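Local structure of cysteine protease-like virA (Shigella flexneri, 3EB8) at residues S221-A235 with R298-H310. The protein is a secreted virulence effector that promotes bacterial entry into epithelial cells and later spreading, although the tubulin-protease activity once ascribed to it is disputed. Sequence-based numbering, arbitrary orientation.
Sequences SLFQDPAFISALTSA and RAYEVSSSILPSH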
ATOM      1  N   SER A 221       6.981   2.475  22.952  1.00 56.33           N
ATOM      2  CA  SER A 221       5.695   3.114  23.181  1.00 55.16           C
ATOM      3  C   SER A 221       4.630   2.491  22.287  1.00 52.97           C
ATOM      4  O   SER A 221       3.646   1.950  22.776  1.00 52.67           O
ATOM      5  CB  SER A 221       5.800   4.624  22.952  1.00 62.43           C
ATOM      6  OG  SER A 221       4.522   5.198  22.748  1.00 67.45           O
ATOM      7  N   LEU A 222       4.819   2.556  20.975  1.00 51.68           N
ATOM      8  CA  LEU A 222       4.003   1.731  20.091  1.00 49.93           C
ATOM      9  C   LEU A 222       4.318   0.354  20.632  1.00 60.50           C
ATOM     10  O   LEU A 222       5.220   0.215  21.446  1.00 89.62           O
ATOM     11  CB  LEU A 222       4.475   1.836  18.653  1.00 49.04           C
ATOM     12  CG  LEU A 222       4.727   3.200  18.017  1.00 52.57           C
ATOM     13  CD1 LEU A 222       5.491   3.040  16.691  1.00 48.92           C
ATOM     14  CD2 LEU A 222       3.418   3.924  17.809  1.00 48.84           C
ATOM     15  N   PHE A 223       3.601  -0.663  20.212  1.00 49.12           N
ATOM     16  CA  PHE A 223       3.883  -2.030  20.682  1.00 56.17           C
ATOM     17  C   PHE A 223       3.154  -2.306  21.991  1.00 50.48           C
ATOM     18  O   PHE A 223       2.752  -3.434  22.261  1.00 57.17           O
ATOM     19  CB  PHE A 223       5.386  -2.301  20.871  1.00 50.56           C
ATOM     20  CG  PHE A 223       6.140  -2.597  19.588  1.00 54.96           C
ATOM     21  CD1 PHE A 223       5.787  -1.993  18.386  1.00 48.78           C
ATOM     22  CD2 PHE A 223       7.237  -3.453  19.597  1.00 52.93           C
ATOM     23  CE1 PHE A 223       6.499  -2.256  17.226  1.00 48.51           C
ATOM     24  CE2 PHE A 223       7.954  -3.727  18.424  1.00 50.40           C
ATOM     25  CZ  PHE A 223       7.579  -3.123  17.244  1.00 49.82           C
ATOM     26  N   GLN A 224       3.014  -1.266  22.807  1.00 51.40           N
ATOM     27  CA  GLN A 224       2.121  -1.306  23.948  1.00 52.40           C
ATOM     28  C   GLN A 224       0.803  -0.614  23.607  1.00 51.61           C
ATOM     29  O   GLN A 224      -0.113  -0.587  24.414  1.00 52.40           O
ATOM     30  CB  GLN A 224       2.752  -0.618  25.161  1.00 54.42           C
ATOM     31  CG  GLN A 224       4.024  -1.287  25.649  1.00 58.26           C
ATOM     32  CD  GLN A 224       4.601  -0.569  26.839  1.00 63.98           C
ATOM     33  OE1 GLN A 224       5.532   0.240  26.709  1.00 58.64           O
ATOM     34  NE2 GLN A 224       4.026  -0.823  28.013  1.00 59.48           N
ATOM     35  N   ASP A 225       0.711  -0.032  22.420  1.00 50.30           N
ATOM     36  CA  ASP A 225      -0.521   0.620  22.038  1.00 51.77           C
ATOM     37  C   ASP A 225      -1.402  -0.370  21.264  1.00 48.57           C
ATOM     38  O   ASP A 225      -1.084  -0.744  20.143  1.00 47.53           O
ATOM     39  CB  ASP A 225      -0.225   1.885  21.224  1.00 49.33           C
ATOM     40  CG  ASP A 225      -1.470   2.627  20.830  1.00 61.77           C
ATOM     41  OD1 ASP A 225      -2.588   2.121  21.079  1.00 55.60           O
ATOM     42  OD2 ASP A 225      -1.330   3.723  20.267  1.00 58.61           O
ATOM     43  N   PRO A 226      -2.526  -0.791  21.869  1.00 49.04           N
ATOM     44  CA  PRO A 226      -3.383  -1.786  21.222  1.00 48.39           C
ATOM     45  C   PRO A 226      -3.892  -1.282  19.878  1.00 47.22           C
ATOM     46  O   PRO A 226      -4.142  -2.068  18.981  1.00 46.61           O
ATOM     47  CB  PRO A 226      -4.541  -1.955  22.202  1.00 49.49           C
ATOM     48  CG  PRO A 226      -4.042  -1.412  23.497  1.00 56.76           C
ATOM     49  CD  PRO A 226      -3.105  -0.302  23.127  1.00 50.48           C
ATOM     50  N   ALA A 227      -4.026   0.021  19.724  1.00 47.16           N
ATOM     51  CA  ALA A 227      -4.488   0.529  18.454  1.00 46.30           C
ATOM     52  C   ALA A 227      -3.412   0.289  17.402  1.00 45.52           C
ATOM     53  O   ALA A 227      -3.712  -0.015  16.258  1.00 45.05           O
ATOM     54  CB  ALA A 227      -4.842   2.008  18.547  1.00 46.70           C
ATOM     55  N   PHE A 228      -2.153   0.410  17.809  1.00 45.80           N
ATOM     56  CA  PHE A 228      -1.056   0.123  16.908  1.00 45.34           C
ATOM     57  C   PHE A 228      -0.998  -1.372  16.545  1.00 45.09           C
ATOM     58  O   PHE A 228      -0.837  -1.732  15.380  1.00 44.64           O
ATOM     59  CB  PHE A 228       0.294   0.580  17.468  1.00 46.01           C
ATOM     60  CG  PHE A 228       1.438   0.209  16.578  1.00 48.12           C
ATOM     61  CD1 PHE A 228       1.723   0.966  15.449  1.00 45.51           C
ATOM     62  CD2 PHE A 228       2.170  -0.950  16.815  1.00 46.03           C
ATOM     63  CE1 PHE A 228       2.750   0.590  14.582  1.00 45.94           C
ATOM     64  CE2 PHE A 228       3.203  -1.325  15.963  1.00 46.02           C
ATOM     65  CZ  PHE A 228       3.498  -0.561  14.840  1.00 45.77           C
ATOM     66  N   ILE A 229      -1.124  -2.238  17.543  1.00 45.66           N
ATOM     67  CA  ILE A 229      -1.134  -3.672  17.270  1.00 45.77           C
ATOM     68  C   ILE A 229      -2.255  -3.989  16.286  1.00 45.37           C
ATOM     69  O   ILE A 229      -2.084  -4.758  15.341  1.00 45.61           O
ATOM     70  CB  ILE A 229      -1.336  -4.491  18.560  1.00 46.74           C
ATOM     71  CG1 ILE A 229      -0.204  -4.198  19.553  1.00 47.47           C
ATOM     72  CG2 ILE A 229      -1.443  -5.977  18.235  1.00 47.12           C
ATOM     73  CD1 ILE A 229       1.202  -4.339  18.950  1.00 47.35           C
ATOM     74  N   SER A 230      -3.394  -3.349  16.514  1.00 45.51           N
ATOM     75  CA  SER A 230      -4.570  -3.527  15.689  1.00 45.25           C
ATOM     76  C   SER A 230      -4.289  -3.063  14.272  1.00 51.50           C
ATOM     77  O   SER A 230      -4.673  -3.735  13.316  1.00 44.82           O
ATOM     78  CB  SER A 230      -5.758  -2.758  16.290  1.00 53.87           C
ATOM     79  OG  SER A 230      -6.191  -3.338  17.513  1.00 46.40           O
ATOM     80  N   ALA A 231      -3.605  -1.925  14.144  1.00 44.29           N
ATOM     81  CA  ALA A 231      -3.277  -1.360  12.832  1.00 44.02           C
ATOM     82  C   ALA A 231      -2.302  -2.249  12.051  1.00 49.93           C
ATOM     83  O   ALA A 231      -2.511  -2.544  10.867  1.00 49.81           O
ATOM     84  CB  ALA A 231      -2.700   0.022  12.986  1.00 43.92           C
ATOM     85  N   LEU A 232      -1.229  -2.661  12.722  1.00 45.94           N
ATOM     86  CA  LEU A 232      -0.243  -3.566  12.140  1.00 44.50           C
ATOM     87  C   LEU A 232      -0.852  -4.906  11.687  1.00 44.97           C
ATOM     88  O   LEU A 232      -0.644  -5.350  10.548  1.00 45.35           O
ATOM     89  CB  LEU A 232       0.868  -3.826  13.150  1.00 44.81           C
ATOM     90  CG  LEU A 232       1.931  -4.874  12.807  1.00 45.39           C
ATOM     91  CD1 LEU A 232       2.674  -4.525  11.507  1.00 45.50           C
ATOM     92  CD2 LEU A 232       2.905  -5.033  13.969  1.00 45.89           C
ATOM     93  N   THR A 233      -1.604  -5.553  12.579  1.00 45.23           N
ATOM     94  CA  THR A 233      -2.141  -6.881  12.270  1.00 46.04           C
ATOM     95  C   THR A 233      -3.240  -6.811  11.222  1.00 46.24           C
ATOM     96  O   THR A 233      -3.289  -7.619  10.313  1.00 47.04           O
ATOM     97  CB  THR A 233      -2.628  -7.650  13.534  1.00 46.64           C
ATOM     98  OG1 THR A 233      -3.674  -6.924  14.194  1.00 46.37           O
ATOM     99  CG2 THR A 233      -1.471  -7.854  14.505  1.00 46.81           C
ATOM    100  N   SER A 234      -4.102  -5.816  11.328  1.00 45.75           N
ATOM    101  CA  SER A 234      -5.194  -5.700  10.380  1.00 46.15           C
ATOM    102  C   SER A 234      -4.690  -5.612   8.946  1.00 47.61           C
ATOM    103  O   SER A 234      -5.401  -6.017   8.016  1.00 49.98           O
ATOM    104  CB  SER A 234      -6.045  -4.475  10.695  1.00 45.67           C
ATOM    105  OG  SER A 234      -5.386  -3.284  10.323  1.00 45.01           O
ATOM    106  N   ALA A 235      -3.482  -5.073   8.776  1.00 45.89           N
ATOM    107  CA  ALA A 235      -2.920  -4.812   7.450  1.00 46.28           C
ATOM    108  C   ALA A 235      -2.704  -6.092   6.645  1.00 47.49           C
ATOM    109  O   ALA A 235      -2.592  -6.047   5.425  1.00 48.29           O
ATOM    110  CB  ALA A 235      -1.601  -4.017   7.545  1.00 45.75           C
ATOM    111  N   ARG A 298      -4.145   8.509  20.661  1.00 49.84           N
ATOM    112  CA  ARG A 298      -3.280   8.354  19.469  1.00 68.48           C
ATOM    113  C   ARG A 298      -3.746   7.345  18.402  1.00 56.02           C
ATOM    114  O   ARG A 298      -3.866   6.158  18.684  1.00 60.64           O
ATOM    115  CB  ARG A 298      -1.844   8.010  19.861  1.00 66.89           C
ATOM    116  CG  ARG A 298      -0.937   7.844  18.644  1.00 69.82           C
ATOM    117  CD  ARG A 298       0.516   7.693  19.037  1.00 67.72           C
ATOM    118  NE  ARG A 298       0.677   6.655  20.049  1.00 72.73           N
ATOM    119  CZ  ARG A 298       1.850   6.176  20.445  1.00 77.82           C
ATOM    120  NH1 ARG A 298       2.972   6.632  19.900  1.00 80.72           N
ATOM    121  NH2 ARG A 298       1.900   5.234  21.381  1.00 66.68           N
ATOM    122  N   ALA A 299      -3.968   7.843  17.179  1.00 50.88           N
ATOM    123  CA  ALA A 299      -4.537   7.072  16.062  1.00 46.67           C
ATOM    124  C   ALA A 299      -3.529   6.796  14.934  1.00 44.91           C
ATOM    125  O   ALA A 299      -2.469   7.417  14.875  1.00 50.38           O
ATOM    126  CB  ALA A 299      -5.778   7.772  15.502  1.00 44.03           C
ATOM    127  N   TYR A 300      -3.871   5.873  14.034  1.00 47.66           N
ATOM    128  CA  TYR A 300      -2.929   5.424  12.999  1.00 43.60           C
ATOM    129  C   TYR A 300      -3.500   5.453  11.588  1.00 47.74           C
ATOM    130  O   TYR A 300      -4.655   5.100  11.352  1.00 65.41           O
ATOM    131  CB  TYR A 300      -2.351   4.040  13.337  1.00 43.19           C
ATOM    132  CG  TYR A 300      -1.610   4.047  14.656  1.00 54.59           C
ATOM    133  CD1 TYR A 300      -2.224   3.600  15.836  1.00 42.67           C
ATOM    134  CD2 TYR A 300      -0.305   4.542  14.740  1.00 51.83           C
ATOM    135  CE1 TYR A 300      -1.560   3.636  17.048  1.00 42.50           C
ATOM    136  CE2 TYR A 300       0.368   4.579  15.945  1.00 43.01           C
ATOM    137  CZ  TYR A 300      -0.264   4.124  17.094  1.00 49.80           C
ATOM    138  OH  TYR A 300       0.403   4.161  18.294  1.00 53.59           O
ATOM    139  N   GLU A 301      -2.682   5.897  10.647  1.00 48.55           N
ATOM    140  CA  GLU A 301      -2.999   5.749   9.238  1.00 48.90           C
ATOM    141  C   GLU A 301      -2.232   4.541   8.724  1.00 44.19           C
ATOM    142  O   GLU A 301      -1.011   4.441   8.899  1.00 44.08           O
ATOM    143  CB  GLU A 301      -2.619   7.011   8.464  1.00 44.97           C
ATOM    144  CG  GLU A 301      -3.221   8.271   9.079  1.00 74.69           C
ATOM    145  CD  GLU A 301      -2.598   9.577   8.583  1.00 80.54           C
ATOM    146  OE1 GLU A 301      -3.307  10.611   8.615  1.00 88.93           O
ATOM    147  OE2 GLU A 301      -1.412   9.576   8.177  1.00 65.46           O
ATOM    148  N   VAL A 302      -2.948   3.613   8.108  1.00 45.29           N
ATOM    149  CA  VAL A 302      -2.312   2.442   7.519  1.00 46.33           C
ATOM    150  C   VAL A 302      -2.417   2.478   5.995  1.00 46.39           C
ATOM    151  O   VAL A 302      -3.466   2.824   5.433  1.00 46.30           O
ATOM    152  CB  VAL A 302      -2.986   1.161   8.021  1.00 43.70           C
ATOM    153  CG1 VAL A 302      -2.372  -0.066   7.377  1.00 43.54           C
ATOM    154  CG2 VAL A 302      -2.922   1.100   9.535  1.00 43.38           C
ATOM    155  N   SER A 303      -1.318   2.137   5.334  1.00 47.31           N
ATOM    156  CA  SER A 303      -1.342   1.825   3.922  1.00 44.50           C
ATOM    157  C   SER A 303      -0.824   0.405   3.762  1.00 44.19           C
ATOM    158  O   SER A 303       0.352   0.140   4.039  1.00 44.03           O
ATOM    159  CB  SER A 303      -0.447   2.774   3.142  1.00 49.15           C
ATOM    160  OG  SER A 303      -0.165   2.216   1.862  1.00 48.21           O
ATOM    161  N   SER A 304      -1.695  -0.505   3.329  1.00 44.21           N
ATOM    162  CA  SER A 304      -1.332  -1.910   3.165  1.00 43.97           C
ATOM    163  C   SER A 304      -1.420  -2.316   1.699  1.00 44.23           C
ATOM    164  O   SER A 304      -2.508  -2.441   1.143  1.00 46.57           O
ATOM    165  CB  SER A 304      -2.252  -2.795   4.009  1.00 50.37           C
ATOM    166  OG  SER A 304      -1.844  -4.153   3.997  1.00 43.63           O
ATOM    167  N   SER A 305      -0.276  -2.532   1.068  1.00 44.19           N
ATOM    168  CA  SER A 305      -0.276  -2.926  -0.330  1.00 44.42           C
ATOM    169  C   SER A 305       0.064  -4.383  -0.493  1.00 44.22           C
ATOM    170  O   SER A 305       1.051  -4.869   0.056  1.00 63.37           O
ATOM    171  CB  SER A 305       0.706  -2.077  -1.113  1.00 44.64           C
ATOM    172  OG  SER A 305       0.303  -0.729  -1.039  1.00 47.43           O
ATOM    173  N   ILE A 306      -0.753  -5.088  -1.256  1.00 45.69           N
ATOM    174  CA  ILE A 306      -0.409  -6.446  -1.611  1.00 44.32           C
ATOM    175  C   ILE A 306       0.165  -6.426  -3.043  1.00 49.32           C
ATOM    176  O   ILE A 306      -0.170  -5.549  -3.832  1.00 51.58           O
ATOM    177  CB  ILE A 306      -1.616  -7.389  -1.436  1.00 47.31           C
ATOM    178  CG1 ILE A 306      -1.150  -8.845  -1.351  1.00 93.28           C
ATOM    179  CG2 ILE A 306      -2.638  -7.203  -2.556  1.00 52.62           C
ATOM    180  CD1 ILE A 306      -2.215  -9.813  -0.861  1.00102.63           C
ATOM    181  N   LEU A 307       1.060  -7.355  -3.364  1.00 44.40           N
ATOM    182  CA  LEU A 307       1.765  -7.312  -4.647  1.00 44.59           C
ATOM    183  C   LEU A 307       1.665  -8.617  -5.432  1.00 45.65           C
ATOM    184  O   LEU A 307       2.696  -9.225  -5.736  1.00 46.29           O
ATOM    185  CB  LEU A 307       3.255  -6.977  -4.455  1.00 44.52           C
ATOM    186  CG  LEU A 307       3.715  -5.723  -3.692  1.00 52.91           C
ATOM    187  CD1 LEU A 307       5.236  -5.729  -3.485  1.00 45.85           C
ATOM    188  CD2 LEU A 307       3.298  -4.451  -4.392  1.00 44.87           C
ATOM    189  N   PRO A 308       0.439  -9.060  -5.758  1.00 44.87           N
ATOM    190  CA  PRO A 308       0.326 -10.312  -6.510  1.00 47.04           C
ATOM    191  C   PRO A 308       1.035 -10.189  -7.847  1.00 45.16           C
ATOM    192  O   PRO A 308       1.045  -9.119  -8.431  1.00 45.34           O
ATOM    193  CB  PRO A 308      -1.185 -10.439  -6.755  1.00 45.44           C
ATOM    194  CG  PRO A 308      -1.701  -9.042  -6.581  1.00 45.58           C
ATOM    195  CD  PRO A 308      -0.886  -8.498  -5.467  1.00 45.12           C
ATOM    196  N   SER A 309       1.613 -11.279  -8.325  1.00 46.25           N
ATOM    197  CA  SER A 309       2.267 -11.264  -9.632  1.00 45.31           C
ATOM    198  C   SER A 309       1.211 -11.156 -10.740  1.00 59.95           C
ATOM    199  O   SER A 309       0.085 -11.634 -10.577  1.00 48.45           O
ATOM    200  CB  SER A 309       3.081 -12.533  -9.820  1.00 45.23           C
ATOM    201  OG  SER A 309       2.205 -13.621  -9.988  1.00 62.17           O
ATOM    202  N   HIS A 310       1.585 -10.539 -11.859  1.00 45.94           N
ATOM    203  CA  HIS A 310       0.681 -10.327 -12.982  1.00 46.42           C
ATOM    204  C   HIS A 310       1.437 -10.493 -14.300  1.00 46.56           C
ATOM    205  O   HIS A 310       2.345  -9.711 -14.595  1.00 48.08           O
ATOM    206  CB  HIS A 310       0.082  -8.917 -12.926  1.00 46.65           C
ATOM    207  CG  HIS A 310      -1.035  -8.704 -13.899  1.00 59.57           C
ATOM    208  ND1 HIS A 310      -0.892  -7.982 -15.069  1.00 47.61           N
ATOM    209  CD2 HIS A 310      -2.315  -9.145 -13.890  1.00 47.69           C
ATOM    210  CE1 HIS A 310      -2.035  -7.982 -15.725  1.00 48.21           C
ATOM    211  NE2 HIS A 310      -2.916  -8.678 -15.031  1.00 53.02           N
TER
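Tyr300 OH donates to Asp225 OD2 over 2.7 Å, meeting the oxygen from above the carboxylate plane. The other oxygen, Asp225 OD1, accepts from Ala227 N at 2.9 Å and thereby N-caps helix 226-234; with Asp225 CG anti to the backbone N (chi1 -178°), one carboxylate serves both helix and strand. Arg298 NE lies 3.6 Å from Asp225 OD2, a long salt bridge, while NH2 of this arginine bonds Ser221 OG at 3.0 Å. Leu222 CD2 and Tyr300 OH sit over the Arg298 guanidinium, offset toward its rim. The edge of Phe228 is turned to the face of Tyr300, a T-shaped pair with centroids 5.5 Å apart and planes at 69°. Further along, the helix meets the strand through alanine methyls: Ala231 CB lies 3.6 Å from Val302 CG2, and Ala235 CB rests against Val302 CG1. Ala235 O also accepts from Ser304 OG, though the modelled separation is doubtfully short. Phe160 also touches Leu222, Phe228 and Tyr300, and antiparallel strand 315-327 bonds strand 300-310 through backbone pairs including Val302 with Tyr325. The axes of helix 226-234 and strand 300-310 approach to 9.0 Å, 14° from parallel: alpha/beta packing of a capped helix of the tubulin-binding region along a mixed-sheet strand.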